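Local coordinates for protein 4-hydroxy-tetrahydrodipicolinate synthase (PDB 1O5K) that probably catalyses the condensation of pyruvate with aspartate-beta-semialdehyde to 4-hydroxy-tetrahydrodipicolinate, a step in the biosynthesis of lysine, at residues G18-V22 and L38-Q42; G54-E58 and N263-K268; V220-V224 and V267-L271; L254-V260 and L295-L300. All coordinates share one frame; numbering follows the deposited sequence.

In the fold
The four contacts lead from the barrel's first strand-helix pair out to the C-terminal helices. Contact 1 joins strand 16-20 to helix 32-44 and closes before the others begin. Contacts 2 and 3 end on the same helix, 265-273, which meets the loop after strand 49-52 in one and the loop after strand 216-219 in the other; their centres are about 8 Å apart. Contact 3 also lies about 9 Å from contact 1, centre to centre. Contact 4 packs helix 241-257 on helix 290-302, about 18 Å from contact 1 between centres, and touches contacts 2 and 3. Helix 265-273 thus links the C-terminal helices to loops around the pyruvate site.

Contact 1 (G18-V22 and L38-Q42); sequences GTAIV and LVRYQ
Ile-21 and Leu-38 reach toward each other tip to tip across the first strand-helix pair of a TIM barrel, where segment 18-22, on strand 16-20, meets the inward side of helix 32-44. The bump is Ile-21 CD1. With CG1 lying opposite the backbone nitrogen (chi1 -166°) and the chain continuing extended, this methyl enters the hollow that Leu-38, Val-39 and Gln-42 form on one side of the helix; it stands 3.8 Å from Val-39 CG2, and the two side chains cross at about a right angle. The fit is reciprocal. Leu-38 CD2 fills the notch between Ile-21 and Val-22, 3.6 Å from Ile-21 CG1 and 3.5 Å from Val-22 CG2. Leu-50 and Val-52 of the adjacent strand 49-52, with Val-267 and Leu-271 of helix 265-273, continue this apolar layer.

One turn further along the helix, shape gives way to polarity. Gln-42, bent at chi2, and Thr-19 come from opposite directions; the glutamine amide is also held through NE2 by the backbone oxygen of Ser-222, while Thr-19 OG1 is hydrogen-bonded to Ser-222 OG as well. A valine in place of Thr-19 would probably leave the buried Gln-42 OE1 facing a methyl instead of a donor, and its amide less firmly oriented. The bond itself is short: Thr-19 OG1 donates to Gln-42 OE1 over 2.6 Å, coming from above the carbonyl plane, 41° out of it.

Contact 2 (G54-E58 and N263-K268); sequences GTTGE and NPIPVK
Lys-268 NZ is gripped by three oxygens: Glu-58 OE1 across this contact, and the backbone carbonyls of Thr-23 and Glu-280. The salt bridge is short, 2.7 Å from Lys-268 NZ to Glu-58 OE1, and the amine arrives on the syn side of the carboxylate, 23° out of its plane. The two chains come from opposite directions; a bend at chi3 (141°) carries the lysine end over to the acid. Glu-58 OE2 accepts from the backbone nitrogen of Arg-282, which fixes the carboxylate at its other oxygen. A glutamine in place of Glu-58 would probably leave the buried ammonium of Lys-268 without its counter-charge.

Between the polar ends lies Pro-264, which follows a cis peptide bond and stands at the N-cap of helix 265-273. Its ring presses on the backbone oxygen of Thr-56 and the aliphatic part of Glu-58: Pro-264 CG is 3.3 Å from Thr-56 O and 3.9 Å from Glu-58 CG. On its far side, Thr-56 OG1 comes within 2.9 Å of Asn-263 OD1, the side chains crossing obliquely.

Thr-56, predicted to bind pyruvate, is hydrogen-bonded through OG1 to the pyruvate-derived part of the modified lysine at position 173. A buried ion pair and the second-shell Asn-263 thus join this loop to the start of helix 265-273, consistent with a fixed position for Thr-56.

Contact 3 (V220-V224 and V267-L271); sequences VVSNV and VKAAL
Val-224 and Val-267 contribute nearly half of the surface buried between the loop after strand 216-219 and helix 265-273. Val-224 CG1 touches three helix residues, lying 3.7 Å from Leu-271 CD2, 4.0 Å from Ala-270 CB and 4.2 Å from Val-267 CG2; Val-224 and Leu-271 cross at a slant. A chi1 of 73° tucks Val-267 CG1 between backbone nitrogen and carbonyl carbon and leaves CG2 to face the loop, 3.8 Å from Asn-223 CB and 4.0 Å from Val-220 O. Next to it, Val-220 CG1 approaches Val-267 CB at 4.1 Å. Carbon also meets a backbone oxygen at the other end, where Leu-271 CD2 touches Asn-223 O at 3.7 Å.

The polar bonds run within the loop and behind it. Asn-223 ND2 donates to Val-220 O over 3.0 Å, nearly straight at 163° and on a lone pair in the carbonyl plane; the same oxygen takes the backbone N-H of Asn-223, so two donors secure the turn. The Asn-223 amide is held further by Ala-20 O at ND2 and Val-22 N at OD1. With its polar end so occupied, the residue meets the helix mainly through CB and its backbone oxygen.

Leu-38 of helix 32-44 touches both Asn-223 and Leu-271, and Leu-254 of helix 241-257 packs on Val-221 and Val-224. The loop is thereby wedged among three helices, beyond the C-terminal ends of the adjacent strands 16-20 and 216-219.

Contact 4 (L254-V260 and L295-L300); sequences LMKALFV and LLRNVL
With CG1 turned opposite its backbone nitrogen (chi1 164°), Val-299 lays that methyl against the backbone and CB of Leu-254, 3.6 Å from Leu-254 CA and 3.8 Å from Leu-254 CB. Leu-295, one turn earlier on helix 290-302, has a similar first torsion (chi1 167°) and a second one (chi2 65°, for CD1) that leaves CD2 extended toward the end of helix 241-257, where it lies 3.9 Å from both Ala-257 CB and Val-260 CG1. Leucine and valine meet tip to tip there, at the more exposed border of the contact.

The small Ala-257 is consistent with the close approach of the helices here, its CA 6.3 Å from Leu-296 CA. Its CB enters a hollow lined by Leu-295, Leu-296 and Val-299, one methyl among three larger side chains. Deeper in, Leu-296 and Leu-258 cross at about a right angle, their CD2 atoms 3.8 Å apart, and at the other end Leu-254 CD1 comes to 3.9 Å from Leu-300 CD2. At the helix end, a type I turn that begins at Ala-257 brings Val-260 back to the same side.

The layer does not stop at these two helices. Leu-258 also packs on Val-267 and Ala-270 of helix 265-273, and Leu-296 on its Ala-269, so three C-terminal helices share one apolar core.

All the side chains that meet across the contact are aliphatic. The alignment of helices 241-257 and 290-302 therefore probably rests here on the fit of these side chains and the exclusion of water, without directional polar bonds to set it.

Contact 1 (G18-V22 and L38-Q42)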
# COMPACT_ATOMS: atom_id res chain seq x y z
N GLY A 18 9.60 -28.72 3.64
CA GLY A 18 8.63 -29.41 2.82
C GLY A 18 8.64 -28.74 1.46
O GLY A 18 8.40 -27.55 1.36
N THR A 19 9.00 -29.49 0.42
CA THR A 19 9.10 -28.91 -0.93
C THR A 19 7.75 -28.80 -1.60
O THR A 19 7.07 -29.76 -1.71
CB THR A 19 10.01 -29.73 -1.78
OG1 THR A 19 11.36 -29.64 -1.23
CG2 THR A 19 10.13 -29.19 -3.20
N ALA A 20 7.41 -27.60 -2.07
CA ALA A 20 6.19 -27.40 -2.86
C ALA A 20 6.62 -27.71 -4.28
O ALA A 20 7.14 -26.87 -5.01
CB ALA A 20 5.69 -25.99 -2.72
N ILE A 21 6.43 -28.95 -4.66
CA ILE A 21 7.10 -29.49 -5.86
C ILE A 21 6.31 -29.10 -7.11
O ILE A 21 5.08 -29.00 -7.07
CB ILE A 21 7.30 -31.01 -5.73
CG1 ILE A 21 8.30 -31.50 -6.79
CG2 ILE A 21 5.96 -31.78 -5.78
CD1 ILE A 21 8.84 -32.89 -6.57
N VAL A 22 7.04 -28.74 -8.17
CA VAL A 22 6.44 -28.48 -9.48
C VAL A 22 5.79 -29.74 -10.09
O VAL A 22 6.07 -30.86 -9.70
CB VAL A 22 7.44 -27.90 -10.51
CG1 VAL A 22 8.12 -26.60 -10.03
CG2 VAL A 22 8.48 -28.94 -10.87
N LEU A 38 12.86 -35.63 -10.07
CA LEU A 38 12.80 -34.51 -9.15
C LEU A 38 12.50 -35.00 -7.72
O LEU A 38 13.13 -34.53 -6.78
CB LEU A 38 11.78 -33.47 -9.62
CG LEU A 38 11.80 -32.17 -8.85
CD1 LEU A 38 13.24 -31.59 -8.82
CD2 LEU A 38 10.78 -31.14 -9.39
N VAL A 39 11.56 -35.93 -7.58
CA VAL A 39 11.23 -36.47 -6.24
C VAL A 39 12.49 -37.14 -5.68
O VAL A 39 12.85 -36.88 -4.56
CB VAL A 39 10.07 -37.45 -6.30
CG1 VAL A 39 9.86 -38.18 -4.94
CG2 VAL A 39 8.79 -36.71 -6.74
N ARG A 40 13.20 -37.92 -6.49
CA ARG A 40 14.41 -38.59 -6.00
C ARG A 40 15.49 -37.58 -5.53
O ARG A 40 16.12 -37.77 -4.48
CB ARG A 40 14.95 -39.57 -7.03
CG ARG A 40 14.00 -40.75 -7.26
CD ARG A 40 14.53 -41.83 -8.24
NE ARG A 40 13.45 -42.79 -8.46
CZ ARG A 40 13.05 -43.70 -7.56
NH1 ARG A 40 13.67 -43.82 -6.39
NH2 ARG A 40 12.03 -44.51 -7.84
N TYR A 41 15.64 -36.49 -6.25
CA TYR A 41 16.52 -35.37 -5.83
C TYR A 41 16.14 -34.77 -4.49
O TYR A 41 17.01 -34.44 -3.71
CB TYR A 41 16.48 -34.32 -6.95
CG TYR A 41 17.34 -33.08 -6.82
CD1 TYR A 41 18.72 -33.16 -6.68
CD2 TYR A 41 16.78 -31.81 -6.97
CE1 TYR A 41 19.50 -32.02 -6.63
CE2 TYR A 41 17.57 -30.65 -6.91
CZ TYR A 41 18.92 -30.75 -6.77
OH TYR A 41 19.69 -29.59 -6.75
N GLN A 42 14.84 -34.58 -4.25
CA GLN A 42 14.38 -34.09 -2.96
C GLN A 42 14.74 -35.09 -1.83
O GLN A 42 15.26 -34.70 -0.78
CB GLN A 42 12.88 -33.86 -3.00
CG GLN A 42 12.50 -32.81 -4.04
CD GLN A 42 13.13 -31.45 -3.75
OE1 GLN A 42 13.06 -30.94 -2.64
NE2 GLN A 42 13.75 -30.88 -4.75

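Contact 2 (G54-E58 and N263-K268)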
# COMPACT_ATOMS: atom_id res chain seq x y z
N GLY A 54 0.25 -27.71 -4.89
CA GLY A 54 0.10 -26.34 -4.39
C GLY A 54 0.19 -25.47 -5.64
O GLY A 54 0.19 -25.96 -6.79
N THR A 55 0.31 -24.17 -5.39
CA THR A 55 0.46 -23.16 -6.44
C THR A 55 1.65 -23.45 -7.29
O THR A 55 1.62 -23.29 -8.52
CB THR A 55 0.68 -21.73 -5.80
OG1 THR A 55 0.17 -21.68 -4.46
CG2 THR A 55 -0.21 -20.77 -6.49
N THR A 56 2.73 -23.82 -6.63
CA THR A 56 3.99 -24.13 -7.34
C THR A 56 3.82 -25.32 -8.28
O THR A 56 4.52 -25.43 -9.25
CB THR A 56 5.10 -24.41 -6.34
OG1 THR A 56 5.24 -23.29 -5.45
CG2 THR A 56 6.49 -24.54 -7.01
N GLY A 57 2.89 -26.22 -7.98
CA GLY A 57 2.60 -27.34 -8.87
C GLY A 57 1.42 -27.09 -9.81
O GLY A 57 0.79 -28.03 -10.32
N GLU A 58 1.07 -25.83 -10.02
CA GLU A 58 0.03 -25.46 -11.02
C GLU A 58 -1.30 -26.14 -10.78
O GLU A 58 -2.01 -26.49 -11.73
CB GLU A 58 0.53 -25.66 -12.45
CG GLU A 58 1.55 -24.60 -12.80
CD GLU A 58 2.27 -24.84 -14.09
OE1 GLU A 58 3.42 -25.36 -14.01
OE2 GLU A 58 1.68 -24.49 -15.16
N ASN A 263 5.73 -17.22 -9.57
CA ASN A 263 6.08 -18.62 -9.33
C ASN A 263 4.88 -19.45 -9.80
O ASN A 263 3.74 -19.09 -9.47
CB ASN A 263 6.26 -18.80 -7.81
CG ASN A 263 6.33 -20.21 -7.39
OD1 ASN A 263 5.51 -20.66 -6.58
ND2 ASN A 263 7.35 -20.92 -7.84
N PRO A 264 5.07 -20.58 -10.49
CA PRO A 264 6.37 -21.23 -10.77
C PRO A 264 7.04 -20.96 -12.13
O PRO A 264 7.78 -21.84 -12.61
CB PRO A 264 6.01 -22.68 -10.68
CG PRO A 264 4.61 -22.75 -11.25
CD PRO A 264 3.94 -21.45 -10.85
N ILE A 265 6.82 -19.81 -12.74
CA ILE A 265 7.47 -19.52 -13.99
C ILE A 265 9.00 -19.58 -13.85
O ILE A 265 9.65 -20.33 -14.63
CB ILE A 265 6.97 -18.22 -14.62
CG1 ILE A 265 5.54 -18.42 -15.11
CG2 ILE A 265 7.83 -17.81 -15.75
CD1 ILE A 265 4.86 -17.13 -15.44
N PRO A 266 9.61 -18.85 -12.92
CA PRO A 266 11.09 -18.94 -12.77
C PRO A 266 11.63 -20.29 -12.34
O PRO A 266 12.58 -20.80 -12.96
CB PRO A 266 11.39 -17.88 -11.69
CG PRO A 266 10.21 -16.90 -11.85
CD PRO A 266 9.07 -17.86 -11.95
N VAL A 267 10.97 -20.91 -11.38
CA VAL A 267 11.49 -22.22 -10.88
C VAL A 267 11.48 -23.32 -11.97
O VAL A 267 12.44 -24.12 -12.10
CB VAL A 267 10.82 -22.64 -9.55
CG1 VAL A 267 9.39 -23.11 -9.75
CG2 VAL A 267 11.64 -23.74 -8.87
N LYS A 268 10.47 -23.31 -12.84
CA LYS A 268 10.45 -24.25 -13.96
C LYS A 268 11.59 -23.95 -14.93
O LYS A 268 12.22 -24.86 -15.40
CB LYS A 268 9.09 -24.32 -14.66
CG LYS A 268 8.06 -25.13 -13.88
CD LYS A 268 6.80 -25.40 -14.66
CE LYS A 268 6.29 -26.78 -14.40
NZ LYS A 268 5.07 -27.14 -15.13

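Contact 3 (V220-V224 and V267-L271)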
# COMPACT_ATOMS: atom_id res chain seq x y z
N VAL A 220 9.63 -23.16 -2.16
CA VAL A 220 9.79 -23.20 -3.65
C VAL A 220 11.27 -23.45 -4.01
O VAL A 220 11.63 -24.27 -4.87
CB VAL A 220 9.34 -21.89 -4.19
CG1 VAL A 220 9.70 -21.74 -5.68
CG2 VAL A 220 7.80 -21.72 -4.00
N VAL A 221 12.15 -22.71 -3.33
CA VAL A 221 13.59 -22.80 -3.57
C VAL A 221 14.14 -24.21 -3.43
O VAL A 221 15.10 -24.56 -4.12
CB VAL A 221 14.41 -21.83 -2.62
CG1 VAL A 221 15.87 -22.00 -2.88
CG2 VAL A 221 14.05 -20.35 -2.83
N SER A 222 13.62 -25.00 -2.49
CA SER A 222 14.06 -26.35 -2.35
C SER A 222 13.87 -27.24 -3.58
O SER A 222 14.47 -28.31 -3.64
CB SER A 222 13.41 -27.03 -1.15
OG SER A 222 11.99 -27.09 -1.27
N ASN A 223 13.04 -26.83 -4.56
CA ASN A 223 12.99 -27.58 -5.81
C ASN A 223 14.37 -27.68 -6.46
O ASN A 223 14.73 -28.70 -7.03
CB ASN A 223 12.05 -26.92 -6.80
CG ASN A 223 10.58 -27.29 -6.58
OD1 ASN A 223 10.09 -28.31 -7.10
ND2 ASN A 223 9.86 -26.42 -5.85
N VAL A 224 15.14 -26.59 -6.38
CA VAL A 224 16.45 -26.55 -7.00
C VAL A 224 17.58 -26.69 -6.03
O VAL A 224 18.62 -27.25 -6.38
CB VAL A 224 16.66 -25.28 -7.87
CG1 VAL A 224 15.61 -25.24 -9.01
CG2 VAL A 224 16.60 -24.03 -7.06
N VAL A 267 10.97 -20.91 -11.38
CA VAL A 267 11.49 -22.22 -10.88
C VAL A 267 11.48 -23.32 -11.97
O VAL A 267 12.44 -24.12 -12.10
CB VAL A 267 10.82 -22.64 -9.55
CG1 VAL A 267 9.39 -23.11 -9.75
CG2 VAL A 267 11.64 -23.74 -8.87
N LYS A 268 10.47 -23.31 -12.84
CA LYS A 268 10.45 -24.25 -13.96
C LYS A 268 11.59 -23.95 -14.93
O LYS A 268 12.22 -24.86 -15.40
CB LYS A 268 9.09 -24.32 -14.66
CG LYS A 268 8.06 -25.13 -13.88
CD LYS A 268 6.80 -25.40 -14.66
CE LYS A 268 6.29 -26.78 -14.40
NZ LYS A 268 5.07 -27.14 -15.13
N ALA A 269 11.86 -22.67 -15.20
CA ALA A 269 12.99 -22.31 -16.10
C ALA A 269 14.34 -22.76 -15.49
O ALA A 269 15.18 -23.30 -16.18
CB ALA A 269 12.99 -20.83 -16.46
N ALA A 270 14.48 -22.60 -14.18
CA ALA A 270 15.62 -23.07 -13.42
C ALA A 270 15.80 -24.60 -13.48
O ALA A 270 16.89 -25.11 -13.77
CB ALA A 270 15.49 -22.58 -11.94
N LEU A 271 14.72 -25.34 -13.23
CA LEU A 271 14.75 -26.82 -13.32
C LEU A 271 15.11 -27.28 -14.73
O LEU A 271 15.88 -28.27 -14.93
CB LEU A 271 13.42 -27.39 -12.86
CG LEU A 271 13.28 -27.29 -11.32
CD1 LEU A 271 11.84 -27.54 -10.96
CD2 LEU A 271 14.15 -28.27 -10.63

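Contact 4 (L254-V260 and L295-L300)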
# COMPACT_ATOMS: atom_id res chain seq x y z
N LEU A 254 19.10 -16.34 -5.07
CA LEU A 254 18.27 -17.38 -5.65
C LEU A 254 16.85 -17.20 -5.18
O LEU A 254 15.91 -17.33 -5.96
CB LEU A 254 18.84 -18.77 -5.32
CG LEU A 254 18.12 -19.96 -5.92
CD1 LEU A 254 18.04 -19.84 -7.44
CD2 LEU A 254 18.81 -21.19 -5.54
N MET A 255 16.66 -16.93 -3.89
CA MET A 255 15.32 -16.71 -3.37
C MET A 255 14.62 -15.61 -4.14
O MET A 255 13.47 -15.77 -4.53
CB MET A 255 15.40 -16.38 -1.88
CG MET A 255 15.74 -17.58 -1.04
SD MET A 255 15.86 -17.05 0.71
CE MET A 255 16.25 -18.62 1.50
N LYS A 256 15.33 -14.52 -4.40
CA LYS A 256 14.74 -13.38 -5.11
C LYS A 256 14.50 -13.69 -6.60
O LYS A 256 13.44 -13.37 -7.15
CB LYS A 256 15.63 -12.15 -4.97
CG LYS A 256 15.80 -11.78 -3.49
CD LYS A 256 14.44 -11.43 -2.80
CE LYS A 256 14.50 -11.56 -1.28
NZ LYS A 256 13.52 -10.65 -0.55
N ALA A 257 15.48 -14.34 -7.23
CA ALA A 257 15.38 -14.63 -8.65
C ALA A 257 14.19 -15.51 -8.97
O ALA A 257 13.62 -15.42 -10.09
CB ALA A 257 16.66 -15.26 -9.16
N LEU A 258 13.82 -16.41 -8.04
CA LEU A 258 12.75 -17.35 -8.31
C LEU A 258 11.37 -16.68 -8.27
O LEU A 258 10.36 -17.28 -8.56
CB LEU A 258 12.87 -18.55 -7.31
CG LEU A 258 14.02 -19.49 -7.63
CD1 LEU A 258 14.10 -20.59 -6.59
CD2 LEU A 258 13.89 -20.13 -9.06
N PHE A 259 11.32 -15.40 -7.95
CA PHE A 259 10.09 -14.66 -7.97
C PHE A 259 10.11 -13.39 -8.78
O PHE A 259 9.23 -12.57 -8.65
CB PHE A 259 9.68 -14.42 -6.51
CG PHE A 259 9.45 -15.67 -5.78
CD1 PHE A 259 8.19 -16.22 -5.76
CD2 PHE A 259 10.50 -16.34 -5.17
CE1 PHE A 259 7.96 -17.44 -5.09
CE2 PHE A 259 10.28 -17.53 -4.50
CZ PHE A 259 9.00 -18.07 -4.47
N VAL A 260 11.05 -13.26 -9.71
CA VAL A 260 11.04 -12.08 -10.59
C VAL A 260 9.85 -12.11 -11.55
O VAL A 260 9.47 -11.08 -12.09
CB VAL A 260 12.37 -11.86 -11.32
CG1 VAL A 260 13.47 -11.56 -10.32
CG2 VAL A 260 12.78 -13.08 -12.16
N LEU A 295 19.21 -14.40 -15.80
CA LEU A 295 19.43 -14.15 -14.36
C LEU A 295 19.53 -15.47 -13.61
O LEU A 295 20.45 -15.72 -12.84
CB LEU A 295 18.29 -13.31 -13.79
CG LEU A 295 18.18 -13.21 -12.26
CD1 LEU A 295 19.40 -12.48 -11.75
CD2 LEU A 295 16.92 -12.49 -11.85
N LEU A 296 18.54 -16.33 -13.81
CA LEU A 296 18.60 -17.63 -13.17
C LEU A 296 19.93 -18.36 -13.51
O LEU A 296 20.56 -18.93 -12.62
CB LEU A 296 17.41 -18.46 -13.60
CG LEU A 296 16.08 -17.94 -13.06
CD1 LEU A 296 15.00 -18.65 -13.88
CD2 LEU A 296 15.95 -18.20 -11.56
N ARG A 297 20.35 -18.35 -14.78
CA ARG A 297 21.55 -19.09 -15.18
C ARG A 297 22.75 -18.60 -14.35
O ARG A 297 23.55 -19.40 -13.80
CB ARG A 297 21.82 -18.94 -16.69
CG ARG A 297 22.79 -19.97 -17.20
CD ARG A 297 23.23 -19.82 -18.63
NE ARG A 297 22.23 -20.31 -19.58
CZ ARG A 297 21.38 -19.54 -20.23
NH1 ARG A 297 21.37 -18.23 -20.07
NH2 ARG A 297 20.52 -20.11 -21.07
N ASN A 298 22.83 -17.29 -14.20
CA ASN A 298 23.92 -16.65 -13.46
C ASN A 298 23.89 -16.98 -11.98
O ASN A 298 24.90 -17.35 -11.40
CB ASN A 298 23.85 -15.14 -13.63
CG ASN A 298 24.36 -14.69 -15.01
OD1 ASN A 298 25.10 -15.41 -15.68
ND2 ASN A 298 23.90 -13.51 -15.45
N VAL A 299 22.72 -16.83 -11.39
CA VAL A 299 22.51 -17.11 -9.98
C VAL A 299 22.71 -18.59 -9.69
O VAL A 299 23.31 -18.95 -8.65
CB VAL A 299 21.09 -16.64 -9.54
CG1 VAL A 299 20.71 -17.25 -8.24
CG2 VAL A 299 21.03 -15.11 -9.42
N LEU A 300 22.22 -19.47 -10.56
CA LEU A 300 22.42 -20.90 -10.35
C LEU A 300 23.91 -21.25 -10.35
O LEU A 300 24.38 -22.00 -9.48
CB LEU A 300 21.63 -21.76 -11.33
CG LEU A 300 20.11 -21.71 -11.18
CD1 LEU A 300 19.53 -22.44 -12.38
CD2 LEU A 300 19.69 -22.38 -9.85